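Local coordinates for protein cytochrome P450 (Bacillus subtilis subsp. subtilis, PDB 4RM4) that probably works as a haem-dependent monooxygenase, activating molecular oxygen at its haem iron to oxidise organic substrates, at residues K106-E109 with P110-Q113; E114-D117 with E118-K122; H133-S136 with Y137-V141. One frame throughout, in Å; residues are numbered along the deposited sequence.

Contact 1 of 3, residues K106-E109 with P110-Q113; sequences KQWE and PRIQ
Ile112 folds back over the carbonyl group of Trp108, one turn earlier on the same helix. Its CB starts beside the backbone, 3.7 Å from Glu109 O. CG1 then lies 3.3 Å from Trp108 O, because chi1 of -59° sets this branch anti to the carbonyl carbon of Ile112 and beside its N. At the tip, CD1 stays near the same oxygen and comes within 4.3 Å of Trp108 CB, touching the root of the tryptophan and not its indole. Beneath this apolar arm, Ile112 N donates to Trp108 O over 3.0 Å, and Gln113 N to Glu109 O over 2.9 Å. Pro110 interrupts the pattern just before. It has no N-H to give, its CD lies 3.4 Å from Lys106 O, and the helix kinks here; that carbonyl instead receives a weak bond from Glu109 N. Arg111 meets the indole through its aliphatic root, CB lying 3.9 Å from Trp108 CE3. The arginine chain bends at chi2 and leads away, so its guanidinium, whose plane is 78° from the ring, is not stacked on it. Instead NE pairs with Glu114 OE1 and NH1 with Glu146 OE2, two salt bridges that probably offset its charge and hold the guanidinium in place. Trp108 NE1 is bonded to Gln208 O, which probably helps hold the indole's rotation. Pro110 and the tips of Lys106 and Gln107 belong to the solvent-facing side of helix 102-123. On the inner side, Trp108 and Ile112 rest on Leu147 and Val143 of helix 138-147, whereas Glu109 and Gln113 lean on helix 352-369, joining three helices at this end.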
loop_
_atom_site.group_PDB
_atom_site.type_symbol
_atom_site.label_atom_id
_atom_site.label_comp_id
_atom_site.label_asym_id
_atom_site.label_seq_id
_atom_site.Cartn_x
_atom_site.Cartn_y
_atom_site.Cartn_z
ATOM N N LYS A 106 -0.890 18.333 -6.070
ATOM C CA LYS A 106 -1.051 19.079 -7.324
ATOM C C LYS A 106 0.319 19.451 -7.870
ATOM O O LYS A 106 0.587 19.352 -9.073
ATOM C CB LYS A 106 -1.862 20.360 -7.094
ATOM C CG LYS A 106 -3.198 20.173 -6.411
ATOM C CD LYS A 106 -4.321 19.821 -7.379
ATOM C CE LYS A 106 -5.675 19.866 -6.685
ATOM N NZ LYS A 106 -5.992 21.214 -6.109
ATOM N N GLN A 107 1.186 19.872 -6.955
ATOM C CA GLN A 107 2.523 20.336 -7.282
ATOM C C GLN A 107 3.354 19.253 -7.956
ATOM O O GLN A 107 4.211 19.541 -8.790
ATOM C CB GLN A 107 3.211 20.785 -5.995
ATOM C CG GLN A 107 4.314 21.800 -6.168
ATOM C CD GLN A 107 4.798 22.309 -4.832
ATOM O OE1 GLN A 107 4.692 21.611 -3.823
ATOM N NE2 GLN A 107 5.314 23.537 -4.810
ATOM N N TRP A 108 3.094 18.002 -7.594
ATOM C CA TRP A 108 3.919 16.888 -8.043
ATOM C C TRP A 108 3.319 16.075 -9.199
ATOM O O TRP A 108 4.003 15.244 -9.791
ATOM C CB TRP A 108 4.273 15.983 -6.853
ATOM C CG TRP A 108 5.400 16.569 -6.017
ATOM C CD1 TRP A 108 5.283 17.312 -4.878
ATOM C CD2 TRP A 108 6.805 16.486 -6.299
ATOM N NE1 TRP A 108 6.532 17.683 -4.420
ATOM C CE2 TRP A 108 7.482 17.194 -5.278
ATOM C CE3 TRP A 108 7.557 15.871 -7.308
ATOM C CZ2 TRP A 108 8.878 17.301 -5.239
ATOM C CZ3 TRP A 108 8.946 15.984 -7.269
ATOM C CH2 TRP A 108 9.587 16.697 -6.241
ATOM N N GLU A 109 2.061 16.338 -9.529
ATOM C CA GLU A 109 1.376 15.595 -10.592
ATOM C C GLU A 109 2.161 15.656 -11.906
ATOM O O GLU A 109 2.360 14.626 -12.563
ATOM C CB GLU A 109 -0.050 16.112 -10.785
ATOM C CG GLU A 109 -0.818 15.390 -11.877
ATOM C CD GLU A 109 -2.212 15.946 -12.064
ATOM O OE1 GLU A 109 -2.499 17.033 -11.513
ATOM O OE2 GLU A 109 -3.020 15.293 -12.760
ATOM N N PRO A 110 2.599 16.865 -12.298
ATOM C CA PRO A 110 3.500 17.029 -13.440
ATOM C C PRO A 110 4.629 16.010 -13.448
ATOM O O PRO A 110 4.802 15.298 -14.441
ATOM C CB PRO A 110 4.084 18.427 -13.222
ATOM C CG PRO A 110 3.113 19.139 -12.306
ATOM C CD PRO A 110 2.084 18.164 -11.829
ATOM N N ARG A 111 5.392 15.929 -12.359
ATOM C CA ARG A 111 6.555 15.045 -12.327
ATOM C C ARG A 111 6.209 13.560 -12.321
ATOM O O ARG A 111 6.961 12.739 -12.850
ATOM C CB ARG A 111 7.478 15.372 -11.152
ATOM C CG ARG A 111 8.873 15.812 -11.585
ATOM C CD ARG A 111 9.616 14.677 -12.288
ATOM N NE ARG A 111 10.580 15.183 -13.262
ATOM C CZ ARG A 111 11.552 14.456 -13.805
ATOM N NH1 ARG A 111 11.713 13.181 -13.463
ATOM N NH2 ARG A 111 12.374 15.013 -14.684
ATOM N N ILE A 112 5.079 13.208 -11.714
ATOM C CA ILE A 112 4.656 11.814 -11.706
ATOM C C ILE A 112 4.262 11.411 -13.122
ATOM O O ILE A 112 4.538 10.287 -13.557
ATOM C CB ILE A 112 3.495 11.584 -10.717
ATOM C CG1 ILE A 112 3.945 11.991 -9.299
ATOM C CG2 ILE A 112 3.022 10.130 -10.791
ATOM C CD1 ILE A 112 2.812 12.156 -8.290
ATOM N N GLN A 113 3.650 12.344 -13.846
ATOM C CA GLN A 113 3.277 12.118 -15.241
ATOM C C GLN A 113 4.505 11.903 -16.114
ATOM O O GLN A 113 4.539 11.001 -16.951
ATOM C CB GLN A 113 2.428 13.272 -15.782
ATOM C CG GLN A 113 1.877 13.040 -17.195
ATOM C CD GLN A 113 0.902 11.873 -17.275
ATOM O OE1 GLN A 113 -0.193 11.923 -16.712
ATOM N NE2 GLN A 113 1.294 10.821 -17.984
#

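Contact 2 of 3, residues E114-D117 with E118-K122; sequences EITD and ELIQK
Glu114, Ile115, Thr116 and Asp117 each accept a backbone bond from the residue four places on, Glu118 to Gln121, in regular alpha-helical geometry; the Ile120 N to Thr116 O bond, 3.1 Å long, is the straightest, at 169°. Thr116 and Ile120 run alongside in one direction, with Thr116 CG2 4.0 Å from Ile120 CD1. The threonine can offer its methyl because chi1 of -63° sends CG2 anti to the backbone N and leaves OG1 beside that N, where it bonds back to Ile112 O. The hydroxyl is thus satisfied by its own helix although the residue is buried. Ile120 also lays CG1 against Thr116 O, at 3.4 Å. Next to this pair, Ile115 CG2 meets Leu119 CD1 at 4.3 Å, extending the apolar stripe. Polar groups occupy the other flank. Glu118 brings CG within 3.0 Å of Glu114 O, then extends; a water donates to Ile115 O at 2.9 Å and, weakly, to Glu118 OE1. The carboxylates of Glu114 and Glu118 stay apart, Glu114 OE1 being 6.1 Å from Glu118 OE2, and the charge of Glu114 is probably offset by its salt bridge to Arg111. Asp117 OD1 accepts a bond from Gln113 NE2. Such a division into a buried apolar face and a charged outer face marks an amphipathic helix; its inner residues pack on helices 138-147 and 352-369, consistent with the D helix in the helical bundle at the core of the cytochrome P450 fold.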
loop_
_atom_site.group_PDB
_atom_site.type_symbol
_atom_site.label_atom_id
_atom_site.label_comp_id
_atom_site.label_asym_id
_atom_site.label_seq_id
_atom_site.Cartn_x
_atom_site.Cartn_y
_atom_site.Cartn_z
ATOM N N GLU A 114 5.524 12.731 -15.908
ATOM C CA GLU A 114 6.740 12.632 -16.697
ATOM C C GLU A 114 7.442 11.299 -16.444
ATOM O O GLU A 114 7.897 10.644 -17.377
ATOM C CB GLU A 114 7.652 13.824 -16.397
ATOM C CG GLU A 114 7.027 15.159 -16.779
ATOM C CD GLU A 114 7.777 16.367 -16.229
ATOM O OE1 GLU A 114 8.651 16.190 -15.355
ATOM O OE2 GLU A 114 7.485 17.497 -16.672
ATOM N N ILE A 115 7.505 10.888 -15.184
ATOM C CA ILE A 115 8.095 9.606 -14.830
ATOM C C ILE A 115 7.342 8.452 -15.500
ATOM O O ILE A 115 7.937 7.511 -16.033
ATOM C CB ILE A 115 8.053 9.390 -13.310
ATOM C CG1 ILE A 115 9.005 10.356 -12.605
ATOM C CG2 ILE A 115 8.411 7.969 -12.976
ATOM C CD1 ILE A 115 8.735 10.480 -11.112
ATOM N N THR A 116 6.023 8.518 -15.436
ATOM C CA THR A 116 5.182 7.496 -16.035
ATOM C C THR A 116 5.454 7.409 -17.533
ATOM O O THR A 116 5.677 6.323 -18.071
ATOM C CB THR A 116 3.684 7.800 -15.799
ATOM O OG1 THR A 116 3.416 7.782 -14.386
ATOM C CG2 THR A 116 2.821 6.763 -16.482
ATOM N N ASP A 117 5.450 8.552 -18.203
ATOM C CA ASP A 117 5.664 8.553 -19.650
ATOM C C ASP A 117 7.032 7.986 -20.016
ATOM O O ASP A 117 7.173 7.300 -21.023
ATOM C CB ASP A 117 5.474 9.953 -20.241
ATOM C CG ASP A 117 4.052 10.451 -20.103
ATOM O OD1 ASP A 117 3.147 9.617 -19.872
ATOM O OD2 ASP A 117 3.832 11.674 -20.233
ATOM N N GLU A 118 8.033 8.259 -19.183
ATOM C CA GLU A 118 9.390 7.772 -19.444
ATOM C C GLU A 118 9.504 6.259 -19.308
ATOM O O GLU A 118 10.203 5.610 -20.087
ATOM C CB GLU A 118 10.403 8.473 -18.532
ATOM C CG GLU A 118 10.491 9.965 -18.777
ATOM C CD GLU A 118 11.702 10.596 -18.120
ATOM O OE1 GLU A 118 12.501 9.859 -17.503
ATOM O OE2 GLU A 118 11.855 11.833 -18.227
ATOM N N LEU A 119 8.809 5.696 -18.319
ATOM C CA LEU A 119 8.778 4.250 -18.148
ATOM C C LEU A 119 8.155 3.593 -19.367
ATOM O O LEU A 119 8.698 2.637 -19.919
ATOM C CB LEU A 119 7.980 3.872 -16.897
ATOM C CG LEU A 119 8.722 4.084 -15.579
ATOM C CD1 LEU A 119 7.758 3.973 -14.397
ATOM C CD2 LEU A 119 9.860 3.091 -15.459
ATOM N N ILE A 120 7.008 4.115 -19.775
ATOM C CA ILE A 120 6.267 3.561 -20.900
ATOM C C ILE A 120 7.095 3.573 -22.193
ATOM O O ILE A 120 7.099 2.594 -22.947
ATOM C CB ILE A 120 4.921 4.285 -21.094
ATOM C CG1 ILE A 120 4.017 4.024 -19.881
ATOM C CG2 ILE A 120 4.258 3.825 -22.382
ATOM C CD1 ILE A 120 2.657 4.697 -19.935
ATOM N N GLN A 121 7.813 4.671 -22.424
ATOM C CA GLN A 121 8.649 4.819 -23.615
ATOM C C GLN A 121 9.605 3.648 -23.811
ATOM O O GLN A 121 9.878 3.250 -24.947
ATOM C CB GLN A 121 9.430 6.140 -23.575
ATOM C CG GLN A 121 8.661 7.344 -24.101
ATOM C CD GLN A 121 9.322 8.668 -23.756
ATOM O OE1 GLN A 121 10.108 8.755 -22.811
ATOM N NE2 GLN A 121 9.000 9.710 -24.520
ATOM N N LYS A 122 10.099 3.092 -22.707
ATOM C CA LYS A 122 11.050 1.986 -22.763
ATOM C C LYS A 122 10.448 0.702 -23.342
ATOM O O LYS A 122 11.166 -0.095 -23.950
ATOM C CB LYS A 122 11.653 1.707 -21.377
ATOM C CG LYS A 122 12.498 2.835 -20.804
ATOM C CD LYS A 122 13.212 2.388 -19.526
ATOM C CE LYS A 122 13.946 3.535 -18.851
ATOM N NZ LYS A 122 15.048 4.082 -19.692
HETATM O O HOH W 1 10.829 7.509 -15.562
#

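Contact 3 of 3, residues H133-S136 with Y137-V141; sequences HDFS and YPLPV
Tyr137 presents its ring edge to His133 O, which lies in the ring plane 3.9 Å from Tyr137 CD2, while Asp134 OD1 lies in plane at the edge of the His133 imidazole. The Tyr137 ring has a cation-pi partner in Lys159, and its OH is hydrogen-bonded to Asp163 OD1. Phe135 and Leu139 extend alongside each other; Leu139 CD2 approaches the phenyl ring obliquely, 4.1 Å from Phe135 CZ. Both side chains take a first torsion anti to the backbone N, Phe135 at -171° and Leu139 at 179°, which lets both pack on helices 102-123 and 352-369. Two prolines shape the turn. Pro138 CD sits 3.3 Å from His133 O and 3.3 Å from Phe135 O, packing ring methylenes against two carbonyl oxygens. Replacing Pro138 with an alanine would probably open a gap beside both oxygens and leave the backbone before Leu139 freer to turn. Pro140 CD comes within 3.0 Å of Ser136 O, a carbonyl that accepts a hydrogen bond from Thr245 OG1. Ser136 OG, wedged between its own N and carbonyl carbon by chi1 of 66°, is hydrogen-bonded to Ser249 OG, so the buried hydroxyl is anchored to helix 226-257. The segments form the broken start of helix 138-147, consistent with the P450 E helix, with the Pro140 side chain about 7 Å from the haem. Pro138 and Pro140 have no N-H to give, so CD methylenes, not donors, face the preceding carbonyls; one conventional backbone bond, Leu139 N to Phe135 O at 3.2 Å, spans the break.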
loop_
_atom_site.group_PDB
_atom_site.type_symbol
_atom_site.label_atom_id
_atom_site.label_comp_id
_atom_site.label_asym_id
_atom_site.label_seq_id
_atom_site.Cartn_x
_atom_site.Cartn_y
_atom_site.Cartn_z
ATOM N N HIS A 133 7.695 -5.824 -13.796
ATOM C CA HIS A 133 9.101 -5.430 -13.888
ATOM C C HIS A 133 9.297 -4.111 -14.628
ATOM O O HIS A 133 10.102 -3.269 -14.226
ATOM C CB HIS A 133 9.963 -6.521 -14.549
ATOM C CG HIS A 133 11.411 -6.150 -14.649
ATOM N ND1 HIS A 133 12.335 -6.473 -13.676
ATOM C CD2 HIS A 133 12.087 -5.440 -15.586
ATOM C CE1 HIS A 133 13.519 -5.996 -14.019
ATOM N NE2 HIS A 133 13.396 -5.363 -15.173
ATOM N N ASP A 134 8.554 -3.928 -15.716
ATOM C CA ASP A 134 8.765 -2.794 -16.598
ATOM C C ASP A 134 8.055 -1.515 -16.181
ATOM O O ASP A 134 8.393 -0.435 -16.663
ATOM C CB ASP A 134 8.296 -3.134 -18.016
ATOM C CG ASP A 134 9.097 -4.251 -18.647
ATOM O OD1 ASP A 134 10.249 -4.473 -18.231
ATOM O OD2 ASP A 134 8.575 -4.906 -19.573
ATOM N N PHE A 135 7.041 -1.627 -15.331
ATOM C CA PHE A 135 6.158 -0.488 -15.107
ATOM C C PHE A 135 5.768 -0.308 -13.643
ATOM O O PHE A 135 6.210 0.637 -13.007
ATOM C CB PHE A 135 4.921 -0.575 -16.009
ATOM C CG PHE A 135 4.059 0.666 -16.004
ATOM C CD1 PHE A 135 4.576 1.899 -16.388
ATOM C CD2 PHE A 135 2.726 0.593 -15.640
ATOM C CE1 PHE A 135 3.787 3.035 -16.396
ATOM C CE2 PHE A 135 1.922 1.721 -15.641
ATOM C CZ PHE A 135 2.445 2.947 -16.025
ATOM N N SER A 136 4.954 -1.208 -13.102
ATOM C CA SER A 136 4.411 -0.978 -11.758
ATOM C C SER A 136 5.437 -1.101 -10.632
ATOM O O SER A 136 5.289 -0.435 -9.613
ATOM C CB SER A 136 3.196 -1.879 -11.495
ATOM O OG SER A 136 3.577 -3.234 -11.453
ATOM N N TYR A 137 6.464 -1.940 -10.801
ATOM C CA TYR A 137 7.537 -2.059 -9.797
ATOM C C TYR A 137 8.423 -0.799 -9.680
ATOM O O TYR A 137 8.608 -0.246 -8.580
ATOM C CB TYR A 137 8.375 -3.339 -10.016
ATOM C CG TYR A 137 9.804 -3.290 -9.497
ATOM C CD1 TYR A 137 10.074 -3.141 -8.149
ATOM C CD2 TYR A 137 10.880 -3.424 -10.370
ATOM C CE1 TYR A 137 11.388 -3.113 -7.670
ATOM C CE2 TYR A 137 12.193 -3.398 -9.907
ATOM C CZ TYR A 137 12.439 -3.240 -8.559
ATOM O OH TYR A 137 13.745 -3.216 -8.107
ATOM N N PRO A 138 8.968 -0.324 -10.801
ATOM C CA PRO A 138 9.842 0.851 -10.685
ATOM C C PRO A 138 9.126 2.174 -10.381
ATOM O O PRO A 138 9.718 3.057 -9.734
ATOM C CB PRO A 138 10.494 0.928 -12.067
ATOM C CG PRO A 138 9.506 0.245 -12.985
ATOM C CD PRO A 138 8.967 -0.885 -12.169
ATOM N N LEU A 139 7.885 2.318 -10.830
ATOM C CA LEU A 139 7.215 3.619 -10.778
ATOM C C LEU A 139 7.149 4.246 -9.375
ATOM O O LEU A 139 7.562 5.396 -9.207
ATOM C CB LEU A 139 5.832 3.556 -11.443
ATOM C CG LEU A 139 4.945 4.794 -11.473
ATOM C CD1 LEU A 139 5.747 6.057 -11.680
ATOM C CD2 LEU A 139 3.904 4.643 -12.581
ATOM N N PRO A 140 6.651 3.503 -8.368
ATOM C CA PRO A 140 6.497 4.158 -7.056
ATOM C C PRO A 140 7.829 4.515 -6.401
ATOM O O PRO A 140 7.912 5.481 -5.628
ATOM C CB PRO A 140 5.774 3.099 -6.214
ATOM C CG PRO A 140 5.045 2.253 -7.229
ATOM C CD PRO A 140 5.990 2.183 -8.400
ATOM N N VAL A 141 8.852 3.718 -6.681
ATOM C CA VAL A 141 10.191 3.977 -6.157
ATOM C C VAL A 141 10.772 5.265 -6.709
ATOM O O VAL A 141 11.319 6.079 -5.958
ATOM C CB VAL A 141 11.148 2.814 -6.475
ATOM C CG1 VAL A 141 12.579 3.163 -6.045
ATOM C CG2 VAL A 141 10.660 1.533 -5.793
#

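Contacts 1 and 2 are successive parts of helix 102-123, their centres about 13 Å apart; contact 3 lies on the chain turn that leads into helix 138-147. Contact 1 is mostly at the surface, with a proline kink and charged ends, whereas contacts 2 and 3 are partly buried and more apolar. Contact 2 has the unbroken backbone bonding that the prolines interrupt in the other two. Contacts 2 and 3 touch directly: Ile115 CG2 lies 3.5 Å from Leu139 CD1, and Ile120 CG1 lies 3.6 Å from Phe135 CE1. Contact 1 does not touch contact 3, yet all three reach helix 352-369, and contact 3 also packs on helix 226-257.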